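Local coordinates for sensor protein (Pseudomonas syringae pv. tomato, PDB 2R8R), which probably acts as an ATP-dependent histidine kinase of a two-component system, this chain being its N-terminal KdpD domain of the P-loop NTPase clan, at residues G5-F10 against V120-N125; V88-L93 against Q108-L113; A13-G18 against A190-T195; L164-L169 against N196-R201; K19-L24 against R47-A52. All coordinates share one frame; numbering follows the deposited sequence.

Contact 1 (G5-F10 against V120-N125); sequences GRLKVF and VYTTVN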
# COMPACT_ATOMS: atom_id res chain seq x y z
N GLY A 5 18.94 -0.34 3.97
CA GLY A 5 17.69 0.14 3.37
C GLY A 5 16.74 0.56 4.48
O GLY A 5 16.63 -0.10 5.52
N ARG A 6 16.10 1.70 4.27
CA ARG A 6 15.09 2.23 5.19
C ARG A 6 13.69 2.17 4.61
O ARG A 6 13.44 2.65 3.50
CB ARG A 6 15.43 3.68 5.52
CG ARG A 6 16.69 3.77 6.35
CD ARG A 6 17.15 5.19 6.49
NE ARG A 6 18.29 5.27 7.42
CZ ARG A 6 18.88 6.42 7.77
NH1 ARG A 6 18.43 7.59 7.29
NH2 ARG A 6 19.89 6.38 8.64
N LEU A 7 12.78 1.59 5.41
CA LEU A 7 11.36 1.50 5.09
C LEU A 7 10.57 2.64 5.72
O LEU A 7 10.63 2.84 6.93
CB LEU A 7 10.78 0.19 5.63
CG LEU A 7 9.35 -0.23 5.22
CD1 LEU A 7 9.12 -0.33 3.66
CD2 LEU A 7 9.01 -1.55 5.97
N LYS A 8 9.80 3.34 4.88
CA LYS A 8 8.77 4.28 5.30
C LYS A 8 7.38 3.76 4.88
O LYS A 8 7.12 3.51 3.71
CB LYS A 8 9.04 5.67 4.72
CG LYS A 8 8.09 6.75 5.23
CD LYS A 8 8.40 8.11 4.65
CE LYS A 8 7.49 9.20 5.30
NZ LYS A 8 7.59 10.63 4.74
N VAL A 9 6.49 3.59 5.87
CA VAL A 9 5.14 3.11 5.65
C VAL A 9 4.19 4.28 5.77
O VAL A 9 4.19 4.96 6.79
CB VAL A 9 4.73 2.04 6.70
CG1 VAL A 9 3.25 1.47 6.46
CG2 VAL A 9 5.80 0.94 6.78
N PHE A 10 3.40 4.50 4.72
CA PHE A 10 2.25 5.42 4.77
C PHE A 10 1.04 4.60 5.17
O PHE A 10 0.55 3.80 4.38
CB PHE A 10 2.04 6.10 3.43
CG PHE A 10 3.20 6.98 3.02
CD1 PHE A 10 3.14 8.39 3.21
CD2 PHE A 10 4.36 6.44 2.45
CE1 PHE A 10 4.23 9.20 2.82
CE2 PHE A 10 5.45 7.26 2.06
CZ PHE A 10 5.37 8.63 2.22
N VAL A 120 12.83 1.90 0.70
CA VAL A 120 11.50 1.61 0.25
C VAL A 120 10.43 2.49 0.90
O VAL A 120 10.43 2.68 2.12
CB VAL A 120 11.12 0.11 0.43
CG1 VAL A 120 9.67 -0.09 -0.03
CG2 VAL A 120 12.08 -0.84 -0.37
N TYR A 121 9.54 3.04 0.07
CA TYR A 121 8.29 3.67 0.54
C TYR A 121 7.16 2.70 0.21
O TYR A 121 7.16 2.08 -0.85
CB TYR A 121 8.00 5.00 -0.18
CG TYR A 121 8.84 6.22 0.19
CD1 TYR A 121 9.91 6.13 1.06
CD2 TYR A 121 8.56 7.48 -0.38
CE1 TYR A 121 10.70 7.26 1.37
CE2 TYR A 121 9.32 8.60 -0.06
CZ TYR A 121 10.38 8.48 0.83
OH TYR A 121 11.12 9.61 1.15
N THR A 122 6.22 2.54 1.14
CA THR A 122 5.11 1.61 0.96
C THR A 122 3.84 2.15 1.59
O THR A 122 3.88 3.08 2.38
CB THR A 122 5.46 0.15 1.50
OG1 THR A 122 4.52 -0.79 0.97
CG2 THR A 122 5.46 0.07 3.04
N THR A 123 2.71 1.58 1.20
CA THR A 123 1.40 1.94 1.76
C THR A 123 0.74 0.69 2.33
O THR A 123 0.95 -0.41 1.83
CB THR A 123 0.52 2.53 0.69
OG1 THR A 123 0.27 1.52 -0.28
CG2 THR A 123 1.22 3.73 0.01
N VAL A 124 -0.04 0.87 3.39
CA VAL A 124 -0.84 -0.20 3.90
C VAL A 124 -2.06 0.38 4.63
O VAL A 124 -1.96 1.41 5.30
CB VAL A 124 -0.02 -1.09 4.85
CG1 VAL A 124 0.22 -0.39 6.23
CG2 VAL A 124 -0.68 -2.49 4.98
N ASN A 125 -3.20 -0.31 4.50
CA ASN A 125 -4.39 -0.07 5.34
C ASN A 125 -4.33 -0.86 6.64
O ASN A 125 -3.84 -1.97 6.67
CB ASN A 125 -5.67 -0.39 4.60
CG ASN A 125 -5.97 0.62 3.56
OD1 ASN A 125 -6.31 0.28 2.41
ND2 ASN A 125 -5.81 1.86 3.91
O HOH W 1 9.42 11.05 3.20
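T122 O draws in three groups of the 5-10 segment: F10 N gives it a nearly straight hydrogen bond of 2.8 Å (N-H...O 175°), V9 CA adds a C-H...O contact, and the F10 ring turns its edge to it, CD2 lying 3.4 Å from T122 O. The ring gets there because F10 CG stands beside its own backbone N (chi1 -63°). From V120 N on R6 O to V124 N on F10 O the backbone donors and acceptors alternate, with T122 N reaching K8 O at 2.9 Å. Strands 7-12 and 119-125 are parallel neighbours in the five-stranded sheet, 119-125 being its middle strand, as suits a P-loop NTPase core. On the face carrying L7, V9, V120 and T122, L7 CD1 touches both V120 CG1 and T122 CG2 at 3.7 Å. On the other, F10 directs its edge at the Y121 face in an offset edge-to-face pair, centroids 5.8 Å apart, while K8 lays its extended chain across Y121, CD 4.1 Å above the ring plane near the rim.

Contact 2 (V88-L93 against Q108-L113); sequences VLVDEL and QDIQEL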
# COMPACT_ATOMS: atom_id res chain seq x y z
N VAL A 88 12.79 2.71 -3.85
CA VAL A 88 11.72 2.03 -4.61
C VAL A 88 10.36 2.28 -3.96
O VAL A 88 10.20 2.18 -2.74
CB VAL A 88 11.98 0.50 -4.83
CG1 VAL A 88 10.86 -0.14 -5.65
CG2 VAL A 88 13.28 0.31 -5.57
N LEU A 89 9.40 2.67 -4.80
CA LEU A 89 8.02 2.86 -4.37
C LEU A 89 7.20 1.60 -4.61
O LEU A 89 7.16 1.06 -5.74
CB LEU A 89 7.37 4.03 -5.12
CG LEU A 89 8.23 5.29 -5.16
CD1 LEU A 89 7.41 6.38 -5.85
CD2 LEU A 89 8.71 5.68 -3.77
N VAL A 90 6.59 1.13 -3.53
CA VAL A 90 5.88 -0.18 -3.50
C VAL A 90 4.53 -0.04 -2.76
O VAL A 90 4.49 -0.02 -1.53
CB VAL A 90 6.72 -1.27 -2.81
CG1 VAL A 90 5.96 -2.65 -2.78
CG2 VAL A 90 8.11 -1.40 -3.49
N ASP A 91 3.44 0.11 -3.53
CA ASP A 91 2.09 0.09 -2.97
C ASP A 91 1.76 -1.27 -2.37
O ASP A 91 2.26 -2.29 -2.82
CB ASP A 91 1.03 0.48 -4.03
CG ASP A 91 0.56 1.92 -3.86
OD1 ASP A 91 0.26 2.32 -2.71
OD2 ASP A 91 0.46 2.64 -4.88
N GLU A 92 0.96 -1.26 -1.31
CA GLU A 92 0.33 -2.46 -0.79
C GLU A 92 1.24 -3.50 -0.13
O GLU A 92 1.48 -4.58 -0.67
CB GLU A 92 -0.60 -3.07 -1.85
CG GLU A 92 -1.74 -2.07 -2.11
CD GLU A 92 -2.75 -2.46 -3.19
OE1 GLU A 92 -2.75 -3.65 -3.66
OE2 GLU A 92 -3.56 -1.55 -3.55
N LEU A 93 1.68 -3.14 1.08
CA LEU A 93 2.66 -3.88 1.87
C LEU A 93 2.20 -5.31 2.25
O LEU A 93 3.03 -6.23 2.37
CB LEU A 93 2.95 -3.06 3.15
CG LEU A 93 3.88 -3.55 4.25
CD1 LEU A 93 5.32 -3.89 3.75
CD2 LEU A 93 3.91 -2.51 5.36
N GLN A 108 8.06 -9.60 1.80
CA GLN A 108 9.35 -10.27 1.60
C GLN A 108 10.15 -9.70 0.45
O GLN A 108 11.37 -9.64 0.52
CB GLN A 108 9.16 -11.76 1.34
CG GLN A 108 8.60 -12.51 2.48
CD GLN A 108 8.23 -13.93 2.08
OE1 GLN A 108 7.06 -14.20 1.88
NE2 GLN A 108 9.24 -14.82 1.92
N ASP A 109 9.48 -9.35 -0.64
CA ASP A 109 10.10 -8.61 -1.73
C ASP A 109 10.78 -7.34 -1.22
O ASP A 109 11.91 -7.02 -1.56
CB ASP A 109 9.06 -8.18 -2.77
CG ASP A 109 8.43 -9.35 -3.56
OD1 ASP A 109 8.82 -10.55 -3.40
OD2 ASP A 109 7.53 -9.02 -4.37
N ILE A 110 10.04 -6.60 -0.40
CA ILE A 110 10.51 -5.40 0.25
C ILE A 110 11.70 -5.66 1.16
O ILE A 110 12.68 -4.92 1.13
CB ILE A 110 9.35 -4.69 1.03
CG1 ILE A 110 8.39 -4.05 0.02
CG2 ILE A 110 9.92 -3.71 2.01
CD1 ILE A 110 7.03 -3.63 0.56
N GLN A 111 11.64 -6.71 1.97
CA GLN A 111 12.76 -6.98 2.87
C GLN A 111 14.01 -7.22 2.04
O GLN A 111 15.07 -6.78 2.42
CB GLN A 111 12.51 -8.18 3.83
CG GLN A 111 11.38 -8.06 4.86
CD GLN A 111 11.51 -6.88 5.79
OE1 GLN A 111 12.59 -6.62 6.33
NE2 GLN A 111 10.41 -6.17 6.02
N GLU A 112 13.88 -7.90 0.90
CA GLU A 112 15.01 -8.18 0.01
C GLU A 112 15.65 -6.94 -0.60
O GLU A 112 16.86 -6.85 -0.72
CB GLU A 112 14.63 -9.14 -1.14
CG GLU A 112 15.84 -9.75 -1.79
CD GLU A 112 15.57 -10.77 -2.86
OE1 GLU A 112 14.44 -10.81 -3.40
OE2 GLU A 112 16.52 -11.53 -3.19
N LEU A 113 14.81 -5.99 -1.01
CA LEU A 113 15.29 -4.69 -1.51
C LEU A 113 16.03 -3.99 -0.40
O LEU A 113 17.07 -3.44 -0.62
CB LEU A 113 14.11 -3.80 -1.95
CG LEU A 113 13.31 -4.29 -3.17
CD1 LEU A 113 11.99 -3.56 -3.22
CD2 LEU A 113 14.16 -4.12 -4.44
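I110 pushes its CD1 methyl into the angle between V90 and L93, touching V90 CG1 and L93 CD1 at 3.6 Å each. The side chains of V90 and I110 run antiparallel, and I110 CG1 lies 4.0 Å from V90 CG1; L93 lies square to the isoleucine. The isoleucine can reach this far because CD1 is carried outward on an extended branch (chi2 165°). One helical turn on, L113 CD1 makes looser contacts, 4.3 Å from V88 CG1 and 4.4 Å from V90 CG2. All five residues are buried, and the joint is purely apolar. Strand and helix run nearly antiparallel at 169°, as in a beta-alpha-beta crossover, where the chain climbs strand 87-90 and returns down helix 106-115 before entering strand 119-125. V88 and V90 face the helix, whereas L89 turns to the other face of the sheet. D91, just past the strand, bonds through OD1 to T20 and T123, consistent with a Walker B aspartate. Strand 119-125 closes one flank, T122 packing on I110 and L93; helix 77-83 touches V88 through L80, and L89 is met by M23, L24 and A27 of helix 19-32.

Contact 3 (A13-G18 against A190-T195); sequences AAPGVG and AFFTQT. With SO4 (sulfate ion), chain C.
A14 and P15, in what is very probably the Walker A P-loop, are met by the rings of F191 and F192. P15 takes most of the contact: its CD lies 4.0 Å from F192 CZ, and its carbonyl oxygen lies in the plane of the F192 ring, at the edge, with P15 O 3.7 Å from F192 CE1. A14 CB sits at the edge of F191, 4.2 Å from CE2. Behind this shell the two rings brace each other, F191 CD2 resting over one face of F192, and the backbone at F192 makes an inverse gamma turn between helices 185-191 and 194-209. T193 then caps the second helix, its OG1 accepting N196 N. The loop itself curls into a type II turn from A14 to V17, with G16 at positive phi (98°), a shape that suits glycine. This turn and G18, the N-cap of the next helix, aim amides at a sulfate, probably from the crystallisation liquor, that may mark a nucleotide phosphate site, as in other P-loop proteins. G18 N bonds sulfate O2 at 3.1 Å, and G16 N gives sulfate O1 a straight 3.0 Å bond (N-H...O 173°).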
# COMPACT_ATOMS: atom_id res chain seq x y z
N ALA A 13 -6.46 4.26 7.31
CA ALA A 13 -7.62 3.52 7.86
C ALA A 13 -8.36 2.67 6.80
O ALA A 13 -8.99 1.67 7.12
CB ALA A 13 -8.61 4.51 8.49
N ALA A 14 -8.27 3.08 5.53
CA ALA A 14 -9.09 2.52 4.48
C ALA A 14 -8.59 3.00 3.14
O ALA A 14 -7.83 3.97 3.06
CB ALA A 14 -10.63 2.95 4.65
N PRO A 15 -9.05 2.33 2.06
CA PRO A 15 -8.92 2.80 0.71
C PRO A 15 -9.55 4.20 0.55
O PRO A 15 -10.65 4.45 1.07
CB PRO A 15 -9.70 1.74 -0.10
CG PRO A 15 -9.64 0.53 0.69
CD PRO A 15 -9.71 1.01 2.10
N GLY A 16 -8.85 5.08 -0.14
CA GLY A 16 -9.35 6.39 -0.47
C GLY A 16 -8.91 7.51 0.44
O GLY A 16 -9.32 8.63 0.23
N VAL A 17 -8.06 7.23 1.43
CA VAL A 17 -7.62 8.27 2.37
C VAL A 17 -6.45 9.11 1.86
O VAL A 17 -6.16 10.16 2.42
CB VAL A 17 -7.34 7.70 3.79
CG1 VAL A 17 -8.64 7.13 4.38
CG2 VAL A 17 -6.15 6.66 3.79
N GLY A 18 -5.83 8.69 0.75
CA GLY A 18 -4.73 9.42 0.13
C GLY A 18 -3.33 8.91 0.37
O GLY A 18 -2.37 9.64 0.22
N ALA A 190 -20.80 -3.21 2.81
CA ALA A 190 -20.68 -3.72 4.19
C ALA A 190 -19.50 -3.07 4.92
O ALA A 190 -19.52 -2.90 6.13
CB ALA A 190 -20.57 -5.29 4.20
N PHE A 191 -18.51 -2.64 4.18
CA PHE A 191 -17.29 -2.09 4.75
C PHE A 191 -17.36 -0.59 5.03
O PHE A 191 -17.02 -0.11 6.12
CB PHE A 191 -16.17 -2.35 3.77
CG PHE A 191 -14.80 -2.06 4.32
CD1 PHE A 191 -14.11 -3.03 5.02
CD2 PHE A 191 -14.21 -0.81 4.12
CE1 PHE A 191 -12.86 -2.76 5.55
CE2 PHE A 191 -12.95 -0.53 4.62
CZ PHE A 191 -12.27 -1.51 5.35
N PHE A 192 -17.72 0.14 3.99
CA PHE A 192 -17.73 1.60 4.01
C PHE A 192 -19.03 2.09 4.58
O PHE A 192 -19.97 2.42 3.84
CB PHE A 192 -17.55 2.18 2.60
CG PHE A 192 -16.18 2.05 2.09
CD1 PHE A 192 -15.27 3.06 2.27
CD2 PHE A 192 -15.78 0.89 1.45
CE1 PHE A 192 -13.96 2.93 1.80
CE2 PHE A 192 -14.46 0.77 0.98
CZ PHE A 192 -13.56 1.81 1.19
N THR A 193 -19.07 2.09 5.90
CA THR A 193 -20.07 2.80 6.66
C THR A 193 -19.37 3.76 7.60
O THR A 193 -18.17 3.68 7.83
CB THR A 193 -21.00 1.81 7.44
OG1 THR A 193 -20.23 1.16 8.46
CG2 THR A 193 -21.63 0.77 6.49
N GLN A 194 -20.13 4.71 8.11
CA GLN A 194 -19.66 5.71 9.07
C GLN A 194 -19.10 5.03 10.30
O GLN A 194 -18.02 5.34 10.77
CB GLN A 194 -20.86 6.62 9.43
CG GLN A 194 -20.62 7.71 10.46
CD GLN A 194 -19.59 8.74 10.03
OE1 GLN A 194 -19.50 9.09 8.85
NE2 GLN A 194 -18.81 9.23 10.98
N THR A 195 -19.87 4.09 10.84
CA THR A 195 -19.48 3.35 12.03
C THR A 195 -18.18 2.58 11.82
O THR A 195 -17.29 2.65 12.66
CB THR A 195 -20.60 2.37 12.49
OG1 THR A 195 -21.62 3.11 13.19
CG2 THR A 195 -20.05 1.32 13.44
S SO4 C . -5.44 5.55 -1.04
O1 SO4 C . -6.19 4.34 -1.28
O2 SO4 C . -6.02 6.72 -1.60
O3 SO4 C . -5.37 5.54 0.43
O4 SO4 C . -4.17 5.46 -1.77

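Contact 4 (L164-L169 against N196-R201); sequences LPPREL and NLTALR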
# COMPACT_ATOMS: atom_id res chain seq x y z
N LEU A 164 -8.02 10.90 7.17
CA LEU A 164 -9.12 11.52 6.47
C LEU A 164 -10.39 11.25 7.27
O LEU A 164 -10.63 10.12 7.66
CB LEU A 164 -9.22 10.95 5.05
CG LEU A 164 -10.11 11.74 4.08
CD1 LEU A 164 -9.40 13.04 3.59
CD2 LEU A 164 -10.62 10.90 2.95
N PRO A 165 -11.23 12.29 7.51
CA PRO A 165 -12.55 12.01 8.16
C PRO A 165 -13.45 11.00 7.42
O PRO A 165 -13.59 11.05 6.17
CB PRO A 165 -13.23 13.38 8.16
CG PRO A 165 -12.06 14.37 8.09
CD PRO A 165 -11.08 13.72 7.19
N PRO A 166 -14.04 10.05 8.16
CA PRO A 166 -14.96 9.08 7.55
C PRO A 166 -16.06 9.68 6.66
O PRO A 166 -16.30 9.18 5.58
CB PRO A 166 -15.54 8.36 8.78
CG PRO A 166 -14.39 8.45 9.78
CD PRO A 166 -13.84 9.78 9.60
N ARG A 167 -16.69 10.74 7.10
CA ARG A 167 -17.74 11.38 6.33
C ARG A 167 -17.25 11.82 4.95
O ARG A 167 -17.93 11.65 3.92
CB ARG A 167 -18.29 12.59 7.10
CG ARG A 167 -19.67 13.01 6.68
CD ARG A 167 -19.80 14.54 6.45
NE ARG A 167 -19.13 14.89 5.19
CZ ARG A 167 -18.08 15.70 5.06
NH1 ARG A 167 -17.57 16.32 6.09
NH2 ARG A 167 -17.53 15.90 3.86
N GLU A 168 -16.05 12.37 4.95
CA GLU A 168 -15.42 12.78 3.72
C GLU A 168 -15.03 11.59 2.85
O GLU A 168 -15.18 11.65 1.64
CB GLU A 168 -14.19 13.62 4.07
CG GLU A 168 -13.67 14.33 2.90
CD GLU A 168 -12.48 15.21 3.20
OE1 GLU A 168 -12.35 15.74 4.34
OE2 GLU A 168 -11.68 15.38 2.26
N LEU A 169 -14.53 10.52 3.45
CA LEU A 169 -14.25 9.28 2.69
C LEU A 169 -15.53 8.68 2.03
O LEU A 169 -15.48 8.25 0.89
CB LEU A 169 -13.58 8.23 3.60
CG LEU A 169 -13.01 6.97 2.94
CD1 LEU A 169 -12.13 7.27 1.74
CD2 LEU A 169 -12.25 6.13 4.00
N ASN A 196 -18.09 1.81 10.74
CA ASN A 196 -16.90 1.00 10.48
C ASN A 196 -15.64 1.83 10.20
O ASN A 196 -14.55 1.54 10.72
CB ASN A 196 -17.15 0.06 9.29
CG ASN A 196 -18.12 -1.07 9.62
OD1 ASN A 196 -18.42 -1.32 10.79
ND2 ASN A 196 -18.61 -1.76 8.58
N LEU A 197 -15.79 2.89 9.40
CA LEU A 197 -14.67 3.75 9.05
C LEU A 197 -14.16 4.56 10.26
O LEU A 197 -12.98 4.83 10.36
CB LEU A 197 -15.04 4.66 7.86
CG LEU A 197 -15.28 3.96 6.51
CD1 LEU A 197 -15.94 4.92 5.46
CD2 LEU A 197 -13.98 3.31 5.95
N THR A 198 -15.04 4.91 11.17
CA THR A 198 -14.68 5.55 12.43
C THR A 198 -13.84 4.60 13.28
O THR A 198 -12.80 5.00 13.85
CB THR A 198 -15.94 5.97 13.22
OG1 THR A 198 -16.60 7.02 12.51
CG2 THR A 198 -15.60 6.43 14.64
N ALA A 199 -14.29 3.35 13.35
CA ALA A 199 -13.60 2.30 14.08
C ALA A 199 -12.20 2.07 13.50
O ALA A 199 -11.24 2.00 14.23
CB ALA A 199 -14.45 0.98 14.03
N LEU A 200 -12.08 1.98 12.19
CA LEU A 200 -10.79 1.75 11.52
C LEU A 200 -9.83 2.94 11.64
O LEU A 200 -8.62 2.75 11.78
CB LEU A 200 -11.02 1.41 10.05
CG LEU A 200 -11.66 0.05 9.81
CD1 LEU A 200 -12.36 0.04 8.43
CD2 LEU A 200 -10.61 -1.06 9.92
N ARG A 201 -10.37 4.15 11.60
CA ARG A 201 -9.59 5.36 11.81
C ARG A 201 -8.96 5.38 13.20
O ARG A 201 -7.82 5.76 13.35
CB ARG A 201 -10.46 6.59 11.62
CG ARG A 201 -9.75 7.92 11.91
CD ARG A 201 -10.67 9.06 11.76
NE ARG A 201 -9.97 10.33 11.62
CZ ARG A 201 -10.57 11.52 11.61
NH1 ARG A 201 -11.89 11.64 11.73
NH2 ARG A 201 -9.84 12.60 11.45
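The start of helix 166-174 packs against the first turns of helix 194-209, and P166, the first residue of the former, presses its ring against the latter. P166 CB lies 3.8 Å from L197 CB, P166 CG equally far from T198 OG1, and P166 CD 3.4 Å from R201 NH1, so three positions of the opposing helix border one proline ring. T198 itself spends its hydroxyl on Q194 O, leaving plain packing against the proline. R201 is stretched out from CG to NE with CG opposite the backbone N (chi1 176°), and this carries the guanidinium over the turn that leads into the helix. P165 CA (3.6 Å from R201 NH1) and L164 O both lie over one face of it, toward the rim. P165 occupies the N-cap position, and its carbonyl accepts L169 N in the first helical turn; P166, a proline, has no N-H to donate there. R201 NE forms a salt bridge with D163, which probably offsets a positive charge placed next to a helix N-terminus. Deeper in, L169 and L197 stand roughly perpendicular, their CD2 methyls 3.8 Å apart, and both leucines touch A14 of the probable P-loop.

Contact 5 (K19-L24 against R47-A52); sequences KTYAML and RAETEA. With SO4 (sulfate ion), chain C; SO4 (sulfate ion), chain D.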
# COMPACT_ATOMS: atom_id res chain seq x y z
N LYS A 19 -3.21 7.65 0.71
CA LYS A 19 -1.89 7.03 0.98
C LYS A 19 -0.94 7.08 -0.21
O LYS A 19 0.22 7.51 -0.08
CB LYS A 19 -2.06 5.56 1.35
CG LYS A 19 -2.84 5.26 2.61
CD LYS A 19 -2.88 3.71 2.86
CE LYS A 19 -3.66 2.87 1.81
NZ LYS A 19 -5.10 3.36 1.70
N THR A 20 -1.44 6.64 -1.37
CA THR A 20 -0.61 6.60 -2.58
C THR A 20 -0.18 7.97 -3.05
O THR A 20 0.99 8.19 -3.34
CB THR A 20 -1.32 5.91 -3.72
OG1 THR A 20 -1.52 4.56 -3.34
CG2 THR A 20 -0.47 5.93 -4.96
N TYR A 21 -1.12 8.91 -3.07
CA TYR A 21 -0.80 10.29 -3.40
C TYR A 21 0.30 10.85 -2.46
O TYR A 21 1.25 11.48 -2.94
CB TYR A 21 -2.07 11.14 -3.32
CG TYR A 21 -1.87 12.56 -3.82
CD1 TYR A 21 -2.00 12.84 -5.17
CD2 TYR A 21 -1.57 13.61 -2.96
CE1 TYR A 21 -1.84 14.10 -5.67
CE2 TYR A 21 -1.40 14.91 -3.47
CZ TYR A 21 -1.53 15.12 -4.84
OH TYR A 21 -1.39 16.37 -5.44
N ALA A 22 0.16 10.63 -1.16
CA ALA A 22 1.15 11.06 -0.17
C ALA A 22 2.53 10.44 -0.45
O ALA A 22 3.54 11.14 -0.45
CB ALA A 22 0.70 10.76 1.26
N MSE A 23 2.56 9.14 -0.72
CA MSE A 23 3.77 8.48 -1.11
C MSE A 23 4.42 9.08 -2.38
O MSE A 23 5.67 9.20 -2.43
CB MSE A 23 3.53 6.98 -1.29
CG MSE A 23 4.79 6.25 -1.78
SE MSE A 23 4.61 4.34 -2.08
CE MSE A 23 3.29 4.38 -3.54
N LEU A 24 3.61 9.43 -3.39
CA LEU A 24 4.14 9.93 -4.63
C LEU A 24 4.67 11.35 -4.49
O LEU A 24 5.71 11.66 -5.10
CB LEU A 24 3.11 9.82 -5.76
CG LEU A 24 2.72 8.39 -6.21
CD1 LEU A 24 1.76 8.49 -7.39
CD2 LEU A 24 3.94 7.55 -6.58
N ARG A 47 -7.23 7.74 -10.53
CA ARG A 47 -7.18 9.14 -10.16
C ARG A 47 -6.18 9.83 -11.09
O ARG A 47 -5.00 9.44 -11.16
CB ARG A 47 -6.80 9.32 -8.68
CG ARG A 47 -7.87 8.85 -7.67
CD ARG A 47 -9.05 9.85 -7.58
NE ARG A 47 -8.72 11.10 -6.88
CZ ARG A 47 -9.35 12.26 -7.04
NH1 ARG A 47 -10.39 12.38 -7.89
NH2 ARG A 47 -8.95 13.34 -6.35
N ALA A 48 -6.66 10.83 -11.84
CA ALA A 48 -5.81 11.54 -12.80
C ALA A 48 -4.65 12.30 -12.12
O ALA A 48 -3.61 12.49 -12.73
CB ALA A 48 -6.66 12.49 -13.66
N GLU A 49 -4.84 12.73 -10.86
CA GLU A 49 -3.82 13.55 -10.20
C GLU A 49 -2.68 12.66 -9.75
O GLU A 49 -1.52 13.07 -9.73
CB GLU A 49 -4.39 14.37 -9.04
CG GLU A 49 -4.90 13.57 -7.82
CD GLU A 49 -5.35 14.45 -6.65
OE1 GLU A 49 -5.15 15.70 -6.70
OE2 GLU A 49 -5.89 13.87 -5.67
N THR A 50 -3.02 11.42 -9.41
CA THR A 50 -2.07 10.42 -8.96
C THR A 50 -1.36 9.82 -10.18
O THR A 50 -0.15 9.63 -10.19
CB THR A 50 -2.82 9.37 -8.07
OG1 THR A 50 -3.45 10.07 -6.99
CG2 THR A 50 -1.89 8.35 -7.48
N GLU A 51 -2.12 9.58 -11.23
CA GLU A 51 -1.52 9.20 -12.50
C GLU A 51 -0.52 10.28 -13.00
O GLU A 51 0.57 9.95 -13.49
CB GLU A 51 -2.64 8.86 -13.51
CG GLU A 51 -2.20 8.13 -14.78
CD GLU A 51 -1.24 6.91 -14.58
OE1 GLU A 51 -1.69 5.82 -14.13
OE2 GLU A 51 -0.04 7.02 -14.90
N ALA A 52 -0.84 11.57 -12.82
CA ALA A 52 0.11 12.65 -13.23
C ALA A 52 1.38 12.70 -12.36
O ALA A 52 2.45 13.03 -12.85
CB ALA A 52 -0.58 14.02 -13.29
S SO4 C . -5.44 5.55 -1.04
O1 SO4 C . -6.19 4.34 -1.28
O2 SO4 C . -6.02 6.72 -1.60
O3 SO4 C . -5.37 5.54 0.43
O4 SO4 C . -4.17 5.46 -1.77
S SO4 D . -11.02 16.07 -7.14
O1 SO4 D . -11.50 15.07 -8.11
O2 SO4 D . -11.28 17.39 -7.72
O3 SO4 D . -11.73 15.96 -5.87
O4 SO4 D . -9.57 15.87 -6.86
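Helices 19-24 and 48-52 run in roughly the same direction, their axes 27° apart and 9.9 Å at closest approach, and Y21 CA comes within 5.7 Å of T50 CA. T50 of helix 48-52 sets its CG2 methyl against T20 CG2 at 3.8 Å and L24 CD1 at 3.7 Å. This methyl points opposite the backbone N, which leaves OG1 on the Y21 side, in the plane of the ring at its edge, 3.6 Å from Y21 CD1. E49 reaches across the tyrosine, its carboxylate plane turned 33° from the ring and E49 CD 3.7 Å from Y21 CE1; its CG is squeezed between N and carbonyl (chi1 67°) before the chain extends. At its start, helix 19-24, which follows the probable P-loop, offers K19 N and T20 N to a sulfate, T20 N reaching O4 at 3.0 Å. K19 folds its ammonium back to the same ion, and T20 OG1 bonds D91. At the start of the other helix R47 holds a second sulfate with NH1 and NH2, while NH2 also forms a salt bridge of 3.2 Å to E49 OE2, met from above the carboxylate plane. The packing between the helices is thus apolar or loosely polar, and the strong charge pairing lies at their starts: a phosphate could plausibly replace the first sulfate, and E49 would probably temper the charge of R47.

In the fold
Contacts 1 and 2 lie in the core around the sheet, T122 and T123 of the one bonding to V90 O and D91 of the other; contact 3 is buried too, but farther from the centre. Contact 1 is built on backbone hydrogen bonds, contact 2 on methyl packing alone. Contacts 3 and 5 meet at a single sulfate, one supplying loop amides, the other the lysine and helix amides; D91 connects contact 2 to T20 of contact 5. Contact 4, only partly buried, shares helix 194-209 with contact 3, their centres about 6 Å apart. Contacts 4 and 5, toward the surface, bring in arginines and salt bridges, though these form within a segment or to a residue just outside, not across the contact.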